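Side-chain contacts in F5/8 type C domain protein (Bacteroides ovatus, PDB 4ZRX), which probably hydrolyses alpha-L-fucosides with a TIM-barrel catalytic domain and carries an F5/8 type C domain: residues A[253-256]-A[257-260]; A[295-299]-A[300-304]; A[349-352]-A[353-357]. All blocks are in the same frame, centred on the assembly; numbering follows the deposited sequence. Where two conformers were deposited one is given.

Interaction 1: A[253-256]-A[257-260]; sequences QENN and KRLG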
loop_
_atom_site.group_PDB
_atom_site.type_symbol
_atom_site.label_atom_id
_atom_site.label_comp_id
_atom_site.label_asym_id
_atom_site.label_seq_id
_atom_site.Cartn_x
_atom_site.Cartn_y
_atom_site.Cartn_z
ATOM N N GLN A 253 -13.241 8.901 -20.789
ATOM C CA GLN A 253 -12.088 8.462 -21.572
ATOM C C GLN A 253 -11.557 9.604 -22.452
ATOM O O GLN A 253 -10.346 9.819 -22.504
ATOM C CB GLN A 253 -12.425 7.230 -22.415
ATOM C CG GLN A 253 -11.267 6.701 -23.250
ATOM C CD GLN A 253 -11.773 5.816 -24.385
ATOM O OE1 GLN A 253 -11.898 4.612 -24.219
ATOM N NE2 GLN A 253 -12.130 6.430 -25.524
ATOM N N GLU A 254 -12.452 10.329 -23.136
ATOM C CA GLU A 254 -12.032 11.436 -24.002
ATOM C C GLU A 254 -11.444 12.586 -23.190
ATOM O O GLU A 254 -10.421 13.111 -23.547
ATOM C CB GLU A 254 -13.174 11.964 -24.892
ATOM C CG GLU A 254 -12.679 12.804 -26.079
ATOM C CD GLU A 254 -13.809 13.355 -26.927
ATOM O OE1 GLU A 254 -14.669 14.075 -26.376
ATOM O OE2 GLU A 254 -13.826 13.088 -28.145
ATOM N N ASN A 255 -12.117 12.982 -22.111
ATOM C CA ASN A 255 -11.646 14.102 -21.284
ATOM C C ASN A 255 -10.328 13.815 -20.585
ATOM O O ASN A 255 -9.427 14.626 -20.602
ATOM C CB ASN A 255 -12.723 14.529 -20.303
ATOM C CG ASN A 255 -13.934 15.116 -21.034
ATOM O OD1 ASN A 255 -14.051 15.018 -22.279
ATOM N ND2 ASN A 255 -14.815 15.723 -20.303
ATOM N N ASN A 256 -10.191 12.625 -20.044
ATOM C CA ASN A 256 -8.896 12.264 -19.501
ATOM C C ASN A 256 -7.786 12.236 -20.522
ATOM O O ASN A 256 -6.660 12.673 -20.235
ATOM C CB ASN A 256 -8.984 10.962 -18.730
ATOM C CG ASN A 256 -9.801 11.075 -17.477
ATOM O OD1 ASN A 256 -9.990 12.167 -16.943
ATOM N ND2 ASN A 256 -10.323 9.944 -17.011
ATOM N N LYS A 257 -8.076 11.740 -21.737
ATOM C CA LYS A 257 -7.038 11.735 -22.778
ATOM C C LYS A 257 -6.662 13.155 -23.175
ATOM O O LYS A 257 -5.475 13.469 -23.305
ATOM C CB LYS A 257 -7.510 10.900 -24.009
ATOM C CG LYS A 257 -6.605 10.926 -25.256
ATOM C CD LYS A 257 -5.534 9.814 -25.293
ATOM C CE LYS A 257 -5.161 9.509 -26.776
ATOM N NZ LYS A 257 -3.874 8.760 -26.987
ATOM N N ARG A 258 -7.656 14.030 -23.320
ATOM C CA ARG A 258 -7.383 15.421 -23.669
ATOM C C ARG A 258 -6.523 16.101 -22.617
ATOM O O ARG A 258 -5.626 16.837 -22.968
ATOM C CB ARG A 258 -8.690 16.194 -23.903
ATOM C CG ARG A 258 -8.563 17.713 -24.105
ATOM C CD ARG A 258 -9.907 18.385 -23.873
ATOM N NE ARG A 258 -10.855 17.887 -24.873
ATOM C CZ ARG A 258 -12.001 17.215 -24.655
ATOM N NH1 ARG A 258 -12.451 16.950 -23.430
ATOM N NH2 ARG A 258 -12.739 16.840 -25.710
ATOM N N LEU A 259 -6.733 15.804 -21.337
ATOM C CA LEU A 259 -5.903 16.438 -20.294
ATOM C C LEU A 259 -4.599 15.716 -20.003
ATOM O O LEU A 259 -3.779 16.258 -19.282
ATOM C CB LEU A 259 -6.675 16.573 -18.992
ATOM C CG LEU A 259 -7.926 17.453 -18.995
ATOM C CD1 LEU A 259 -8.407 17.688 -17.596
ATOM C CD2 LEU A 259 -7.714 18.742 -19.704
ATOM N N GLY A 260 -4.401 14.517 -20.555
ATOM C CA GLY A 260 -3.204 13.733 -20.292
ATOM C C GLY A 260 -3.183 13.156 -18.872
ATOM O O GLY A 260 -2.131 13.103 -18.265
#

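Interaction 2: A[295-299]-A[300-304]; sequences WFYHA and EEDGK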
loop_
_atom_site.group_PDB
_atom_site.type_symbol
_atom_site.label_atom_id
_atom_site.label_comp_id
_atom_site.label_asym_id
_atom_site.label_seq_id
_atom_site.Cartn_x
_atom_site.Cartn_y
_atom_site.Cartn_z
ATOM N N TRP A 295 -2.808 -11.023 -3.516
ATOM C CA TRP A 295 -4.030 -10.673 -2.832
ATOM C C TRP A 295 -4.677 -11.833 -2.142
ATOM O O TRP A 295 -5.253 -11.683 -1.059
ATOM C CB TRP A 295 -5.015 -10.003 -3.812
ATOM C CG TRP A 295 -4.501 -8.729 -4.432
ATOM C CD1 TRP A 295 -3.980 -8.571 -5.688
ATOM C CD2 TRP A 295 -4.499 -7.456 -3.818
ATOM N NE1 TRP A 295 -3.622 -7.250 -5.882
ATOM C CE2 TRP A 295 -3.924 -6.549 -4.732
ATOM C CE3 TRP A 295 -4.955 -6.986 -2.607
ATOM C CZ2 TRP A 295 -3.821 -5.168 -4.449
ATOM C CZ3 TRP A 295 -4.798 -5.655 -2.301
ATOM C CH2 TRP A 295 -4.262 -4.746 -3.232
ATOM N N PHE A 296 -4.719 -12.994 -2.800
ATOM C CA PHE A 296 -5.298 -14.162 -2.188
ATOM C C PHE A 296 -4.245 -14.892 -1.383
ATOM O O PHE A 296 -3.045 -14.616 -1.514
ATOM C CB PHE A 296 -5.952 -15.073 -3.220
ATOM C CG PHE A 296 -7.252 -14.530 -3.731
ATOM C CD1 PHE A 296 -7.273 -13.649 -4.789
ATOM C CD2 PHE A 296 -8.443 -14.825 -3.103
ATOM C CE1 PHE A 296 -8.482 -13.115 -5.255
ATOM C CE2 PHE A 296 -9.623 -14.287 -3.549
ATOM C CZ PHE A 296 -9.653 -13.447 -4.605
ATOM N N TYR A 297 -4.709 -15.743 -0.486
ATOM C CA TYR A 297 -3.820 -16.498 0.389
ATOM C C TYR A 297 -3.028 -17.559 -0.399
ATOM O O TYR A 297 -3.625 -18.386 -1.126
ATOM C CB TYR A 297 -4.586 -17.163 1.496
ATOM C CG TYR A 297 -3.654 -17.950 2.345
ATOM C CD1 TYR A 297 -2.936 -17.351 3.401
ATOM C CD2 TYR A 297 -3.449 -19.286 2.066
ATOM C CE1 TYR A 297 -2.019 -18.086 4.135
ATOM C CE2 TYR A 297 -2.554 -20.075 2.834
ATOM C CZ TYR A 297 -1.837 -19.458 3.853
ATOM O OH TYR A 297 -0.935 -20.192 4.618
ATOM N N HIS A 298 -1.706 -17.555 -0.224
ATOM C CA HIS A 298 -0.867 -18.644 -0.737
ATOM C C HIS A 298 0.023 -19.076 0.380
ATOM O O HIS A 298 0.719 -18.251 0.950
ATOM C CB HIS A 298 0.008 -18.155 -1.870
ATOM C CG HIS A 298 -0.776 -17.549 -2.962
ATOM N ND1 HIS A 298 -1.464 -18.302 -3.886
ATOM C CD2 HIS A 298 -1.055 -16.255 -3.233
ATOM C CE1 HIS A 298 -2.144 -17.483 -4.681
ATOM N NE2 HIS A 298 -1.914 -16.239 -4.304
ATOM N N ALA A 299 0.037 -20.351 0.692
ATOM C CA ALA A 299 0.964 -20.858 1.736
ATOM C C ALA A 299 2.439 -20.586 1.417
ATOM O O ALA A 299 3.252 -20.390 2.330
ATOM C CB ALA A 299 0.693 -22.334 2.029
ATOM N N GLU A 300 2.749 -20.539 0.114
ATOM C CA GLU A 300 4.071 -20.220 -0.403
ATOM C C GLU A 300 4.554 -18.825 0.004
ATOM O O GLU A 300 5.758 -18.517 -0.056
ATOM C CB GLU A 300 4.051 -20.294 -1.938
ATOM C CG GLU A 300 3.708 -21.651 -2.520
ATOM C CD GLU A 300 2.225 -22.000 -2.632
ATOM O OE1 GLU A 300 1.338 -21.256 -2.227
ATOM O OE2 GLU A 300 1.898 -23.115 -3.086
ATOM N N GLU A 301 3.585 -17.962 0.375
ATOM C CA GLU A 301 3.890 -16.617 0.819
ATOM C C GLU A 301 3.822 -16.409 2.339
ATOM O O GLU A 301 3.934 -15.284 2.808
ATOM C CB GLU A 301 2.917 -15.647 0.086
ATOM C CG GLU A 301 3.164 -15.589 -1.391
ATOM C CD GLU A 301 2.222 -14.698 -2.204
ATOM O OE1 GLU A 301 1.315 -14.007 -1.622
ATOM O OE2 GLU A 301 2.419 -14.757 -3.493
ATOM N N ASP A 302 3.700 -17.467 3.114
ATOM C CA ASP A 302 3.684 -17.334 4.581
ATOM C C ASP A 302 4.978 -16.665 5.125
ATOM O O ASP A 302 4.925 -15.945 6.130
ATOM C CB ASP A 302 3.516 -18.684 5.253
ATOM C CG ASP A 302 2.157 -19.289 5.099
ATOM O OD1 ASP A 302 1.201 -18.560 4.782
ATOM O OD2 ASP A 302 2.025 -20.523 5.354
ATOM N N GLY A 303 6.111 -16.914 4.474
ATOM C CA GLY A 303 7.388 -16.292 4.850
ATOM C C GLY A 303 7.648 -14.987 4.132
ATOM O O GLY A 303 8.735 -14.445 4.208
ATOM N N LYS A 304 6.637 -14.436 3.448
ATOM C CA LYS A 304 6.798 -13.229 2.663
ATOM C C LYS A 304 5.797 -12.153 3.066
ATOM O O LYS A 304 5.508 -11.237 2.291
ATOM C CB LYS A 304 6.661 -13.540 1.186
ATOM C CG LYS A 304 7.690 -14.562 0.744
ATOM C CD LYS A 304 7.555 -14.865 -0.703
ATOM C CE LYS A 304 8.582 -15.962 -1.077
ATOM N NZ LYS A 304 8.949 -15.685 -2.473
HETATM O O HOH W 1 -0.656 -14.931 0.035
HETATM O O HOH W 2 -1.001 -20.965 -3.627
#

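Interaction 3: A[349-352]-A[353-357]; sequences ADYR and QQTFA. With EDO (1,2-ethanediol), chain G.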
loop_
_atom_site.group_PDB
_atom_site.type_symbol
_atom_site.label_atom_id
_atom_site.label_comp_id
_atom_site.label_asym_id
_atom_site.label_seq_id
_atom_site.Cartn_x
_atom_site.Cartn_y
_atom_site.Cartn_z
ATOM N N ALA A 349 0.298 -2.504 14.678
ATOM C CA ALA A 349 -0.586 -1.751 15.556
ATOM C C ALA A 349 0.185 -1.222 16.777
ATOM O O ALA A 349 -0.002 -0.092 17.186
ATOM C CB ALA A 349 -1.786 -2.605 16.025
ATOM N N ASP A 350 1.053 -2.034 17.355
ATOM C CA ASP A 350 1.817 -1.597 18.518
ATOM C C ASP A 350 2.756 -0.452 18.127
ATOM O O ASP A 350 2.915 0.523 18.871
ATOM C CB ASP A 350 2.646 -2.745 19.094
ATOM C CG ASP A 350 1.821 -3.786 19.814
ATOM O OD1 ASP A 350 0.632 -3.599 20.101
ATOM O OD2 ASP A 350 2.409 -4.850 20.086
ATOM N N TYR A 351 3.359 -0.531 16.939
ATOM C CA TYR A 351 4.241 0.543 16.468
ATOM C C TYR A 351 3.497 1.878 16.282
ATOM O O TYR A 351 3.976 2.921 16.722
ATOM C CB TYR A 351 4.936 0.129 15.196
ATOM C CG TYR A 351 5.885 1.169 14.714
ATOM C CD1 TYR A 351 7.079 1.356 15.345
ATOM C CD2 TYR A 351 5.553 2.021 13.661
ATOM C CE1 TYR A 351 7.946 2.373 14.939
ATOM C CE2 TYR A 351 6.405 3.011 13.246
ATOM C CZ TYR A 351 7.595 3.197 13.894
ATOM O OH TYR A 351 8.498 4.218 13.501
ATOM N N ARG A 352 2.361 1.834 15.635
ATOM C CA ARG A 352 1.537 3.052 15.478
ATOM C C ARG A 352 1.102 3.581 16.840
ATOM O O ARG A 352 1.134 4.784 17.053
ATOM C CB ARG A 352 0.361 2.788 14.622
ATOM C CG ARG A 352 0.739 2.380 13.184
ATOM C CD ARG A 352 -0.397 2.567 12.233
ATOM N NE ARG A 352 -1.636 2.008 12.788
ATOM C CZ ARG A 352 -1.971 0.743 12.831
ATOM N NH1 ARG A 352 -1.283 -0.160 12.155
ATOM N NH2 ARG A 352 -3.082 0.405 13.474
ATOM N N GLN A 353 0.658 2.700 17.725
ATOM C CA GLN A 353 0.207 3.159 19.033
ATOM C C GLN A 353 1.339 3.888 19.775
ATOM O O GLN A 353 1.124 4.946 20.354
ATOM C CB GLN A 353 -0.364 2.017 19.909
ATOM C CG GLN A 353 -1.038 2.529 21.279
ATOM C CD GLN A 353 -0.091 2.894 22.467
ATOM O OE1 GLN A 353 -0.431 3.748 23.330
ATOM N NE2 GLN A 353 1.075 2.271 22.536
ATOM N N GLN A 354 2.528 3.294 19.792
ATOM C CA GLN A 354 3.689 3.861 20.471
ATOM C C GLN A 354 4.075 5.194 19.832
ATOM O O GLN A 354 4.395 6.166 20.524
ATOM C CB GLN A 354 4.880 2.883 20.396
ATOM C CG GLN A 354 4.689 1.615 21.220
ATOM C CD GLN A 354 5.471 0.357 20.723
ATOM O OE1 GLN A 354 6.329 0.416 19.822
ATOM N NE2 GLN A 354 5.123 -0.796 21.290
ATOM N N THR A 355 4.042 5.227 18.503
ATOM C CA THR A 355 4.445 6.378 17.766
ATOM C C THR A 355 3.508 7.584 18.039
ATOM O O THR A 355 3.985 8.711 18.281
ATOM C CB THR A 355 4.433 6.084 16.241
ATOM O OG1 THR A 355 5.449 5.153 15.938
ATOM C CG2 THR A 355 4.703 7.343 15.428
ATOM N N PHE A 356 2.206 7.317 18.084
ATOM C CA PHE A 356 1.233 8.400 18.245
ATOM C C PHE A 356 0.745 8.599 19.682
ATOM O O PHE A 356 -0.172 9.418 19.902
ATOM C CB PHE A 356 0.074 8.247 17.246
ATOM C CG PHE A 356 0.529 8.283 15.808
ATOM C CD1 PHE A 356 0.998 9.425 15.271
ATOM C CD2 PHE A 356 0.534 7.174 15.013
ATOM C CE1 PHE A 356 1.490 9.475 13.971
ATOM C CE2 PHE A 356 1.011 7.192 13.735
ATOM C CZ PHE A 356 1.495 8.371 13.198
ATOM N N ALA A 357 1.353 7.910 20.639
ATOM C CA ALA A 357 0.893 8.029 22.052
ATOM C C ALA A 357 1.032 9.419 22.624
ATOM O O ALA A 357 0.116 9.859 23.362
ATOM C CB ALA A 357 1.599 7.002 22.928
HETATM C C1 EDO G . -2.761 5.299 15.486
HETATM O O1 EDO G . -2.371 4.122 16.204
HETATM C C2 EDO G . -2.587 5.017 13.995
HETATM O O2 EDO G . -3.453 3.980 13.521
#

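Interaction 1: A[253-256]-A[257-260]
Asn255 and Arg258 lie side by side on helix 252-259, their side chains pointing the same way, and meet through a single short bond: Arg258 NH1 donates to Asn255 OD1 over 2.8 Å. The donor stands above the plane of the Asn255 amide, 69° out of it, and the amide and guanidinium planes are turned 60° apart, so the two groups touch at an angle instead of stacking. The arginine gets there by leaving the backbone nearly extended and bending at its third torsion (chi3 -63°), which folds the guanidinium back over the preceding turn.

The tight part of the contact is the backbone. Arg258 N reaches Glu254 O at 2.9 Å and Leu259 N reaches Asn255 O at 3.0 Å, the i to i+4 bonds of an alpha helix. On the inward side Leu259 rests its CG 3.6 Å from Asn255 O and packs on Val243 and Lys276, where an apolar branched chain can lie against both loops. Asn256 also turns inward, and its OD1 accepts from Thr245 N, a bond that ties the helix to the neighbouring loop. Gly260 ends the helix in a Schellman motif; its positive phi is one that a residue lacking a side chain adopts without strain.

The loose side faces solvent, where Gln253 and Lys257 extend outward as long polar chains. Here Glu254 OE1 forms a salt bridge to Arg258 NH2 at 3.4 Å, its hydrogen bond weak. Glu254 has two modelled conformers, which makes this bridge doubtful as a lasting link. The chemistry implies a helix end fixed by backbone bonds and by Asn256, with the guanidinium held by one short bond to a neutral amide and its charge probably offset only in part by a carboxylate that has a second position.

Interaction 2: A[295-299]-A[300-304]
His298 and Glu301 run side by side and point the same way, the imidazole and carboxylate planes turned 61° apart, with Glu301 OE1 near the plane of the ring at its edge, 3.6 Å from His298 CD2. This is a contact of the ring carbon with the carboxylate; the polar ends are held elsewhere, His298 NE2 by Glu59 and Glu301 OE1 by Gly294 N. Glu301 stays extended beyond CG (chi2 178°), which carries its carboxylate back along the histidine.

Glu300 instead bends at chi2, bringing OE1 to a water that also meets His298 ND1 in the ring plane. A second water joins Phe296 O, His298 N and Glu301 OE1, the last at 2.7 Å.

Tyr297 and Asp302 meet obliquely, ring and carboxylate planes 45° apart. Tyr297 OH lies 2.7 Å from Asp302 OD1 in a weak hydrogen bond, and Asp302 OD1 also forms a salt bridge with Arg292 NH2. In the backbone a short 3-10 turn is closed by Glu301 N to His298 O and Asp302 N to Ala299 O, at 2.9 and 3.1 Å.

The loop follows barrel strand 279-290; Trp295, at the start of 295-299, stacks on His49 and hydrogen-bonds Glu230 through NE1, consistent with a place near the sugar pocket. The chemistry implies that backbone bonds close the turn, while water-bridged carboxylates and Glu59 probably hold the histidine's orientation.

Interaction 3: A[349-352]-A[353-357]
Tyr351 O is gripped twice by Thr355, whose OG1 donates at 2.8 Å and whose backbone N donates at 2.9 Å, the two arriving from opposite faces of the carbonyl plane. This is the i to i-4 side-chain-to-backbone bond of a threonine near the C-terminal end of alpha helix 339-356, in the TIM-barrel domain. OG1 takes up that bond because it lies beside its own backbone N (chi1 -68°), leaving the methyl to point elsewhere.

The threonine thus sits between two rings. Its OG1 hovers 3.5 Å above one face of the Tyr351 ring, offset toward the rim, while CG2 lies 3.9 Å over the centre of the Phe356 ring. A small residue with one polar and one apolar branch suits this position. Tyr351 reaches on to Glu461 O through OH and packs on Ser312 of helix 308-316. Phe356 meets Tyr458 edge-to-face, and both it and Thr355 touch Leu388 of strand 388-393, so the helix end is pressed against the adjoining beta domain. Replacing Tyr351 by an alanine would probably leave Glu461 O without its hydroxyl partner and uncover the Thr355 hydroxyl where the ring face had lain.

Arg352 turns the other way, with NH2 on Ala87 O and a cation-pi contact to Phe348. Its NE donates to O2 of a 1,2-ethanediol, probably from the crystallisation liquor, at 2.8 Å in a nearly straight bond of 168°.

All three contacts are local and belong to the probable fucosidase part of the chain, but they sit in different settings. Interaction 1 is a surface contact at the end of a short helix, and its charged groups pair weakly beside solvent. Interactions 2 and 3 are partly buried: the former is an irregular loop that carries no long helix and relies on waters and carboxylates, the latter a long helix in which a threonine lies against the faces of two aromatic rings. No two share an element. Interactions 1 and 3 lie on opposite sides of the chain's centre, their centres about 42 Å apart, while interactions 2 and 3 come within about 16 Å at their nearest atoms.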